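Local coordinates for protein alpha-1,6-mannanase (Bacteroides thetaiotaomicron, PDB 4V1S) that probably hydrolyses alpha-1,6-mannosidic linkages in mannans, as a glycoside hydrolase of family GH76 from a gut symbiont, at residues F317-D328 / V379-Y390. Residues are numbered along the deposited sequence; the frame is centred on the assembly and turned at random. Where two conformers were deposited one is given.
Sequences FSIIDSWFDMYD and VAAYMYMRAANY
Phe324 and Tyr390 form an offset stack that joins two nearly parallel helices of the (alpha/alpha)6 barrel characteristic of family GH76; the axes of segments 317-328 and 379-390 run at 13° to each other, 11.0 Å apart at closest approach. The ring planes are 13° apart, with Phe324 CD1 3.4 Å from Tyr390 CD1, near the rim of the tyrosine face. Helix 334-350 covers Phe324 through Leu336 and Ala339.

Packing is also close at the 317/379 end. Phe317 CB meets Val379 CG2 at 3.4 Å, and Phe317 CD2 lies at the edge of the Tyr382 ring. The bend at chi2 (-65°) brings Met383 SD to 3.7 Å from Ile320 CD1, and the turn at chi3 swings CE to the edge of the Phe317 ring.

Between these apolar patches Asp321 is held at both oxygens. Tyr382 OH donates to Asp321 OD2 over 2.5 Å, on the syn side, while Arg386 approaches side-on and gives both NE and NH2 to OD1. Arg386 NE lies 2.9 Å from Asp321 OD1; NH2 comes from well above the carboxylate plane. Both donors lie on one face of that plane, and OD1 lies in the guanidinium plane at its edge, although the carboxylate is turned steeply against it. Arg386 NH1 bridges to Glu93, so the arginine probably shares its charge between two carboxylates.

Toward Asp328, an exposed residue, the contact loosens into water-mediated bonding: one water accepts from Arg386 NH2 and donates to Asp325 OD1, whose carboxylate also pairs with Arg272, and to Asp328 OD2. A leucine in place of Tyr390 would probably leave one face of Phe324 without its stacking partner and deprive Asp328 of a hydroxyl donor. That hydroxyl, Tyr390 OH, reaches Asp328 OD1 on the syn side at 2.8 Å.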
ATOM      1  N   PHE A 317       2.325   5.046  -6.018  1.00 11.17           N
ATOM      2  CA  PHE A 317       1.486   3.944  -6.515  1.00 11.30           C
ATOM      3  C   PHE A 317       0.079   4.071  -5.965  1.00 11.53           C
ATOM      4  O   PHE A 317      -0.908   3.602  -6.610  1.00 13.68           O
ATOM      5  CB  PHE A 317       2.091   2.571  -6.148  1.00 11.17           C
ATOM      6  CG  PHE A 317       1.759   2.180  -4.753  1.00  9.67           C
ATOM      7  CD1 PHE A 317       2.401   2.719  -3.678  1.00 10.86           C
ATOM      8  CD2 PHE A 317       0.580   1.475  -4.536  1.00  9.96           C
ATOM      9  CE1 PHE A 317       1.962   2.455  -2.392  1.00 11.23           C
ATOM     10  CE2 PHE A 317       0.147   1.179  -3.257  1.00 12.51           C
ATOM     11  CZ  PHE A 317       0.837   1.702  -2.187  1.00 10.94           C
ATOM     12  N   SER A 318      -0.053   4.695  -4.776  1.00 11.96           N
ATOM     13  CA  SER A 318      -1.391   4.827  -4.147  0.50 11.22           C
ATOM     14  C   SER A 318      -2.332   5.731  -4.944  1.00 12.02           C
ATOM     15  O   SER A 318      -3.553   5.560  -4.890  1.00 12.41           O
ATOM     16  CB  SER A 318      -1.304   5.304  -2.697  0.50 11.84           C
ATOM     17  OG  SER A 318      -0.771   6.598  -2.602  0.50 14.11           O
ATOM     18  N   ILE A 319      -1.768   6.673  -5.699  1.00 12.93           N
ATOM     19  CA  ILE A 319      -2.594   7.516  -6.571  0.50 12.87           C
ATOM     20  C   ILE A 319      -3.123   6.661  -7.727  1.00 12.20           C
ATOM     21  O   ILE A 319      -4.295   6.779  -8.127  1.00 13.32           O
ATOM     22  CB  ILE A 319      -1.810   8.737  -7.081  0.50 13.45           C
ATOM     23  CG1 ILE A 319      -1.367   9.613  -5.892  0.50 16.34           C
ATOM     24  CG2 ILE A 319      -2.629   9.526  -8.105  0.50 15.29           C
ATOM     25  CD1 ILE A 319      -2.452   9.965  -4.889  0.50 17.82           C
ATOM     26  N   ILE A 320      -2.275   5.764  -8.250  1.00 11.86           N
ATOM     27  CA  ILE A 320      -2.715   4.863  -9.317  1.00 11.14           C
ATOM     28  C   ILE A 320      -3.797   3.915  -8.808  1.00 12.02           C
ATOM     29  O   ILE A 320      -4.824   3.720  -9.485  1.00 12.78           O
ATOM     30  CB  ILE A 320      -1.534   4.094  -9.927  1.00 10.57           C
ATOM     31  CG1 ILE A 320      -0.455   5.058 -10.435  1.00 13.33           C
ATOM     32  CG2 ILE A 320      -2.028   3.180 -11.044  1.00 12.87           C
ATOM     33  CD1 ILE A 320       0.756   4.382 -11.082  1.00 15.33           C
ATOM     34  N   ASP A 321      -3.635   3.368  -7.597  1.00 12.31           N
ATOM     35  CA  ASP A 321      -4.688   2.517  -7.042  1.00 12.28           C
ATOM     36  C   ASP A 321      -5.993   3.315  -6.814  1.00 13.23           C
ATOM     37  O   ASP A 321      -7.084   2.747  -6.950  1.00 15.13           O
ATOM     38  CB  ASP A 321      -4.252   1.863  -5.704  1.00 12.81           C
ATOM     39  CG  ASP A 321      -3.630   0.498  -5.894  1.00 16.69           C
ATOM     40  OD1 ASP A 321      -3.800  -0.059  -7.001  1.00 16.89           O
ATOM     41  OD2 ASP A 321      -3.009  -0.012  -4.933  1.00 15.64           O
ATOM     42  N   SER A 322      -5.873   4.614  -6.483  1.00 11.88           N
ATOM     43  CA  SER A 322      -7.030   5.508  -6.352  1.00 11.96           C
ATOM     44  C   SER A 322      -7.762   5.631  -7.680  1.00 15.01           C
ATOM     45  O   SER A 322      -9.001   5.598  -7.715  1.00 15.11           O
ATOM     46  CB  SER A 322      -6.613   6.893  -5.781  1.00 14.40           C
ATOM     47  OG  SER A 322      -6.091   6.748  -4.451  1.00 14.71           O
ATOM     48  N   TRP A 323      -7.007   5.811  -8.760  1.00 11.26           N
ATOM     49  CA  TRP A 323      -7.608   5.834 -10.090  1.00 12.23           C
ATOM     50  C   TRP A 323      -8.385   4.535 -10.399  1.00 15.57           C
ATOM     51  O   TRP A 323      -9.499   4.595 -10.934  1.00 15.56           O
ATOM     52  CB  TRP A 323      -6.585   6.139 -11.169  1.00 14.51           C
ATOM     53  CG  TRP A 323      -6.062   7.469 -11.140  1.00 13.66           C
ATOM     54  CD1 TRP A 323      -6.704   8.623 -10.745  1.00 13.78           C
ATOM     55  CD2 TRP A 323      -4.764   7.855 -11.575  1.00 11.78           C
ATOM     56  NE1 TRP A 323      -5.868   9.703 -10.912  1.00 15.14           N
ATOM     57  CE2 TRP A 323      -4.676   9.268 -11.444  1.00 14.18           C
ATOM     58  CE3 TRP A 323      -3.682   7.153 -12.099  1.00 12.07           C
ATOM     59  CZ2 TRP A 323      -3.501   9.986 -11.757  1.00 17.66           C
ATOM     60  CZ3 TRP A 323      -2.514   7.871 -12.441  1.00 15.06           C
ATOM     61  CH2 TRP A 323      -2.439   9.267 -12.263  1.00 15.51           C
ATOM     62  N   PHE A 324      -7.793   3.373 -10.117  1.00 13.52           N
ATOM     63  CA  PHE A 324      -8.492   2.121 -10.324  1.00 14.27           C
ATOM     64  C   PHE A 324      -9.775   2.073  -9.497  1.00 14.74           C
ATOM     65  O   PHE A 324     -10.806   1.629 -10.000  1.00 17.24           O
ATOM     66  CB  PHE A 324      -7.577   0.933 -10.013  1.00 14.11           C
ATOM     67  CG  PHE A 324      -6.451   0.717 -11.020  1.00 13.49           C
ATOM     68  CD1 PHE A 324      -6.730   0.650 -12.399  1.00 14.79           C
ATOM     69  CD2 PHE A 324      -5.125   0.525 -10.595  1.00 15.20           C
ATOM     70  CE1 PHE A 324      -5.715   0.401 -13.313  1.00 16.35           C
ATOM     71  CE2 PHE A 324      -4.121   0.233 -11.500  1.00 15.63           C
ATOM     72  CZ  PHE A 324      -4.408   0.204 -12.867  1.00 15.99           C
ATOM     73  N   ASP A 325      -9.720   2.524  -8.230  1.00 13.92           N
ATOM     74  CA  ASP A 325     -10.910   2.532  -7.400  1.00 15.10           C
ATOM     75  C   ASP A 325     -11.964   3.473  -7.964  1.00 15.63           C
ATOM     76  O   ASP A 325     -13.157   3.167  -7.901  1.00 19.16           O
ATOM     77  CB  ASP A 325     -10.632   2.982  -5.971  1.00 16.31           C
ATOM     78  CG  ASP A 325      -9.901   1.961  -5.145  1.00 18.01           C
ATOM     79  OD1 ASP A 325      -9.706   0.775  -5.554  1.00 17.75           O
ATOM     80  OD2 ASP A 325      -9.479   2.369  -4.049  1.00 21.76           O
ATOM     81  N   MET A 326     -11.543   4.613  -8.513  1.00 16.17           N
ATOM     82  CA  MET A 326     -12.486   5.539  -9.135  0.50 18.01           C
ATOM     83  C   MET A 326     -13.194   4.889 -10.325  1.00 18.18           C
ATOM     84  O   MET A 326     -14.386   5.059 -10.493  1.00 22.14           O
ATOM     85  CB  MET A 326     -11.818   6.847  -9.568  0.50 17.29           C
ATOM     86  CG  MET A 326     -11.606   7.822  -8.436  0.50 20.22           C
ATOM     87  SD  MET A 326     -13.158   8.324  -7.637  0.50 22.72           S
ATOM     88  CE  MET A 326     -12.565   9.642  -6.586  0.50 21.24           C
ATOM     89  N   TYR A 327     -12.460   4.111 -11.113  1.00 17.53           N
ATOM     90  CA  TYR A 327     -13.051   3.426 -12.253  1.00 20.06           C
ATOM     91  C   TYR A 327     -14.059   2.422 -11.727  1.00 18.49           C
ATOM     92  O   TYR A 327     -15.161   2.332 -12.251  1.00 20.96           O
ATOM     93  CB  TYR A 327     -12.005   2.743 -13.150  1.00 17.71           C
ATOM     94  CG  TYR A 327     -12.652   1.876 -14.187  1.00 21.64           C
ATOM     95  CD1 TYR A 327     -13.194   2.437 -15.334  1.00 22.01           C
ATOM     96  CD2 TYR A 327     -12.845   0.487 -13.963  1.00 27.52           C
ATOM     97  CE1 TYR A 327     -13.828   1.642 -16.273  1.00 27.05           C
ATOM     98  CE2 TYR A 327     -13.497  -0.318 -14.896  1.00 25.20           C
ATOM     99  CZ  TYR A 327     -13.989   0.276 -16.049  1.00 27.99           C
ATOM    100  OH  TYR A 327     -14.636  -0.474 -17.000  1.00 34.82           O
ATOM    101  N   ASP A 328     -13.698   1.667 -10.684  1.00 18.85           N
ATOM    102  CA  ASP A 328     -14.658   0.745 -10.047  1.00 21.60           C
ATOM    103  C   ASP A 328     -15.942   1.473  -9.575  1.00 21.45           C
ATOM    104  O   ASP A 328     -17.049   0.903  -9.588  1.00 26.10           O
ATOM    105  CB  ASP A 328     -14.035   0.057  -8.821  1.00 20.42           C
ATOM    106  CG  ASP A 328     -12.885  -0.850  -9.164  1.00 20.90           C
ATOM    107  OD1 ASP A 328     -12.734  -1.228 -10.342  1.00 25.52           O
ATOM    108  OD2 ASP A 328     -12.115  -1.188  -8.217  1.00 22.34           O
ATOM    109  N   VAL A 379       7.057  -2.569  -6.023  1.00 11.15           N
ATOM    110  CA  VAL A 379       5.912  -1.708  -6.308  1.00 10.65           C
ATOM    111  C   VAL A 379       5.650  -1.655  -7.813  1.00 10.31           C
ATOM    112  O   VAL A 379       4.519  -1.612  -8.230  1.00 11.11           O
ATOM    113  CB  VAL A 379       6.045  -0.338  -5.679  1.00 10.64           C
ATOM    114  CG1 VAL A 379       7.252   0.429  -6.205  1.00  8.92           C
ATOM    115  CG2 VAL A 379       4.778   0.458  -5.848  1.00 11.28           C
ATOM    116  N   ALA A 380       6.709  -1.661  -8.630  1.00 12.07           N
ATOM    117  CA  ALA A 380       6.527  -1.697 -10.083  1.00 13.19           C
ATOM    118  C   ALA A 380       5.837  -2.987 -10.531  1.00 11.68           C
ATOM    119  O   ALA A 380       4.912  -2.949 -11.308  1.00 14.26           O
ATOM    120  CB  ALA A 380       7.846  -1.511 -10.797  1.00 14.50           C
ATOM    121  N   ALA A 381       6.275  -4.127 -10.001  1.00 12.11           N
ATOM    122  CA  ALA A 381       5.638  -5.383 -10.312  1.00 13.67           C
ATOM    123  C   ALA A 381       4.156  -5.350  -9.974  1.00 11.88           C
ATOM    124  O   ALA A 381       3.319  -5.823 -10.749  1.00 11.47           O
ATOM    125  CB  ALA A 381       6.330  -6.527  -9.582  1.00 14.33           C
ATOM    126  N   TYR A 382       3.827  -4.773  -8.807  1.00 11.26           N
ATOM    127  CA  TYR A 382       2.444  -4.662  -8.377  1.00 11.54           C
ATOM    128  C   TYR A 382       1.611  -3.830  -9.367  1.00 10.68           C
ATOM    129  O   TYR A 382       0.542  -4.265  -9.816  1.00 11.22           O
ATOM    130  CB  TYR A 382       2.392  -4.097  -6.966  1.00 10.72           C
ATOM    131  CG  TYR A 382       1.027  -3.694  -6.472  1.00  9.44           C
ATOM    132  CD1 TYR A 382      -0.045  -4.554  -6.573  1.00 12.19           C
ATOM    133  CD2 TYR A 382       0.822  -2.462  -5.853  1.00 12.22           C
ATOM    134  CE1 TYR A 382      -1.324  -4.184  -6.110  1.00 13.48           C
ATOM    135  CE2 TYR A 382      -0.428  -2.073  -5.408  1.00 12.64           C
ATOM    136  CZ  TYR A 382      -1.509  -2.933  -5.519  1.00 11.80           C
ATOM    137  OH  TYR A 382      -2.736  -2.515  -5.079  1.00 13.97           O
ATOM    138  N   MET A 383       2.149  -2.685  -9.780  1.00 11.95           N
ATOM    139  CA  MET A 383       1.469  -1.864 -10.788  1.00 11.58           C
ATOM    140  C   MET A 383       1.254  -2.608 -12.097  1.00 12.52           C
ATOM    141  O   MET A 383       0.178  -2.529 -12.707  1.00 13.82           O
ATOM    142  CB  MET A 383       2.239  -0.603 -11.042  1.00 12.79           C
ATOM    143  CG  MET A 383       2.203   0.363  -9.879  1.00 13.81           C
ATOM    144  SD  MET A 383       0.589   1.056  -9.470  1.00 15.34           S
ATOM    145  CE  MET A 383       0.002  -0.069  -8.227  1.00 18.20           C
ATOM    146  N   TYR A 384       2.250  -3.377 -12.507  1.00 11.95           N
ATOM    147  CA  TYR A 384       2.082  -4.122 -13.762  1.00 14.06           C
ATOM    148  C   TYR A 384       0.981  -5.155 -13.670  1.00 15.08           C
ATOM    149  O   TYR A 384       0.246  -5.359 -14.631  1.00 13.40           O
ATOM    150  CB  TYR A 384       3.394  -4.762 -14.249  1.00 12.79           C
ATOM    151  CG  TYR A 384       4.496  -3.799 -14.582  1.00 15.06           C
ATOM    152  CD1 TYR A 384       4.232  -2.567 -15.180  1.00 12.80           C
ATOM    153  CD2 TYR A 384       5.825  -4.114 -14.289  1.00 13.18           C
ATOM    154  CE1 TYR A 384       5.255  -1.660 -15.416  1.00 15.33           C
ATOM    155  CE2 TYR A 384       6.882  -3.244 -14.604  1.00 12.94           C
ATOM    156  CZ  TYR A 384       6.574  -2.014 -15.167  1.00 14.46           C
ATOM    157  OH  TYR A 384       7.581  -1.138 -15.462  1.00 15.59           O
ATOM    158  N   MET A 385       0.886  -5.850 -12.538  1.00 13.87           N
ATOM    159  CA  MET A 385      -0.140  -6.845 -12.379  1.00 12.29           C
ATOM    160  C   MET A 385      -1.531  -6.178 -12.326  1.00 12.39           C
ATOM    161  O   MET A 385      -2.513  -6.707 -12.872  1.00 14.82           O
ATOM    162  CB  MET A 385       0.110  -7.699 -11.141  1.00 14.08           C
ATOM    163  CG  MET A 385      -0.784  -8.924 -11.060  1.00 12.43           C
ATOM    164  SD  MET A 385      -0.478 -10.157 -12.298  1.00 17.82           S
ATOM    165  CE  MET A 385       0.794 -11.131 -11.502  1.00 19.18           C
ATOM    166  N   ARG A 386      -1.617  -5.038 -11.641  1.00 14.21           N
ATOM    167  CA  ARG A 386      -2.863  -4.274 -11.632  1.00 14.69           C
ATOM    168  C   ARG A 386      -3.318  -3.878 -13.034  1.00 14.36           C
ATOM    169  O   ARG A 386      -4.488  -4.045 -13.417  1.00 16.81           O
ATOM    170  CB  ARG A 386      -2.743  -3.039 -10.769  1.00 14.43           C
ATOM    171  CG  ARG A 386      -2.564  -3.341  -9.295  1.00 13.59           C
ATOM    172  CD  ARG A 386      -3.865  -3.745  -8.658  1.00 16.40           C
ATOM    173  NE  ARG A 386      -4.606  -2.592  -8.212  1.00 17.89           N
ATOM    174  CZ  ARG A 386      -5.917  -2.492  -8.091  1.00 15.03           C
ATOM    175  NH1 ARG A 386      -6.690  -3.484  -8.435  1.00 18.28           N
ATOM    176  NH2 ARG A 386      -6.444  -1.377  -7.592  1.00 17.85           N
ATOM    177  N   ALA A 387      -2.390  -3.344 -13.789  1.00 13.15           N
ATOM    178  CA  ALA A 387      -2.654  -2.966 -15.178  1.00 14.63           C
ATOM    179  C   ALA A 387      -3.090  -4.183 -16.014  1.00 16.04           C
ATOM    180  O   ALA A 387      -4.004  -4.090 -16.796  1.00 18.65           O
ATOM    181  CB  ALA A 387      -1.420  -2.316 -15.779  1.00 17.38           C
ATOM    182  N   ALA A 388      -2.451  -5.326 -15.803  1.00 17.06           N
ATOM    183  CA  ALA A 388      -2.832  -6.549 -16.505  1.00 16.16           C
ATOM    184  C   ALA A 388      -4.280  -6.932 -16.205  1.00 16.78           C
ATOM    185  O   ALA A 388      -5.028  -7.341 -17.093  1.00 19.48           O
ATOM    186  CB  ALA A 388      -1.879  -7.676 -16.124  1.00 16.73           C
ATOM    187  N   ASN A 389      -4.681  -6.775 -14.950  1.00 17.92           N
ATOM    188  CA  ASN A 389      -6.034  -7.116 -14.536  1.00 18.96           C
ATOM    189  C   ASN A 389      -7.047  -6.186 -15.199  1.00 16.17           C
ATOM    190  O   ASN A 389      -8.050  -6.633 -15.709  1.00 23.81           O
ATOM    191  CB  ASN A 389      -6.135  -7.071 -13.006  1.00 20.26           C
ATOM    192  CG  ASN A 389      -7.420  -7.645 -12.491  1.00 23.69           C
ATOM    193  OD1 ASN A 389      -8.000  -8.549 -13.098  1.00 30.13           O
ATOM    194  ND2 ASN A 389      -7.883  -7.134 -11.371  1.00 26.30           N
ATOM    195  N   TYR A 390      -6.777  -4.880 -15.195  1.00 17.86           N
ATOM    196  CA  TYR A 390      -7.710  -3.931 -15.804  1.00 18.05           C
ATOM    197  C   TYR A 390      -7.756  -4.030 -17.338  1.00 20.67           C
ATOM    198  O   TYR A 390      -8.802  -3.801 -17.932  1.00 25.36           O
ATOM    199  CB  TYR A 390      -7.493  -2.508 -15.288  1.00 17.37           C
ATOM    200  CG  TYR A 390      -8.146  -2.343 -13.956  1.00 17.80           C
ATOM    201  CD1 TYR A 390      -7.475  -2.689 -12.784  1.00 20.34           C
ATOM    202  CD2 TYR A 390      -9.458  -1.902 -13.868  1.00 18.85           C
ATOM    203  CE1 TYR A 390      -8.075  -2.587 -11.567  1.00 19.93           C
ATOM    204  CE2 TYR A 390     -10.089  -1.784 -12.654  1.00 18.76           C
ATOM    205  CZ  TYR A 390      -9.415  -2.138 -11.501  1.00 18.34           C
ATOM    206  OH  TYR A 390     -10.061  -2.006 -10.296  1.00 22.74           O
TER
HETATM  207  O   HOH W   1      -9.263  -1.082  -7.433  1.00 20.21           O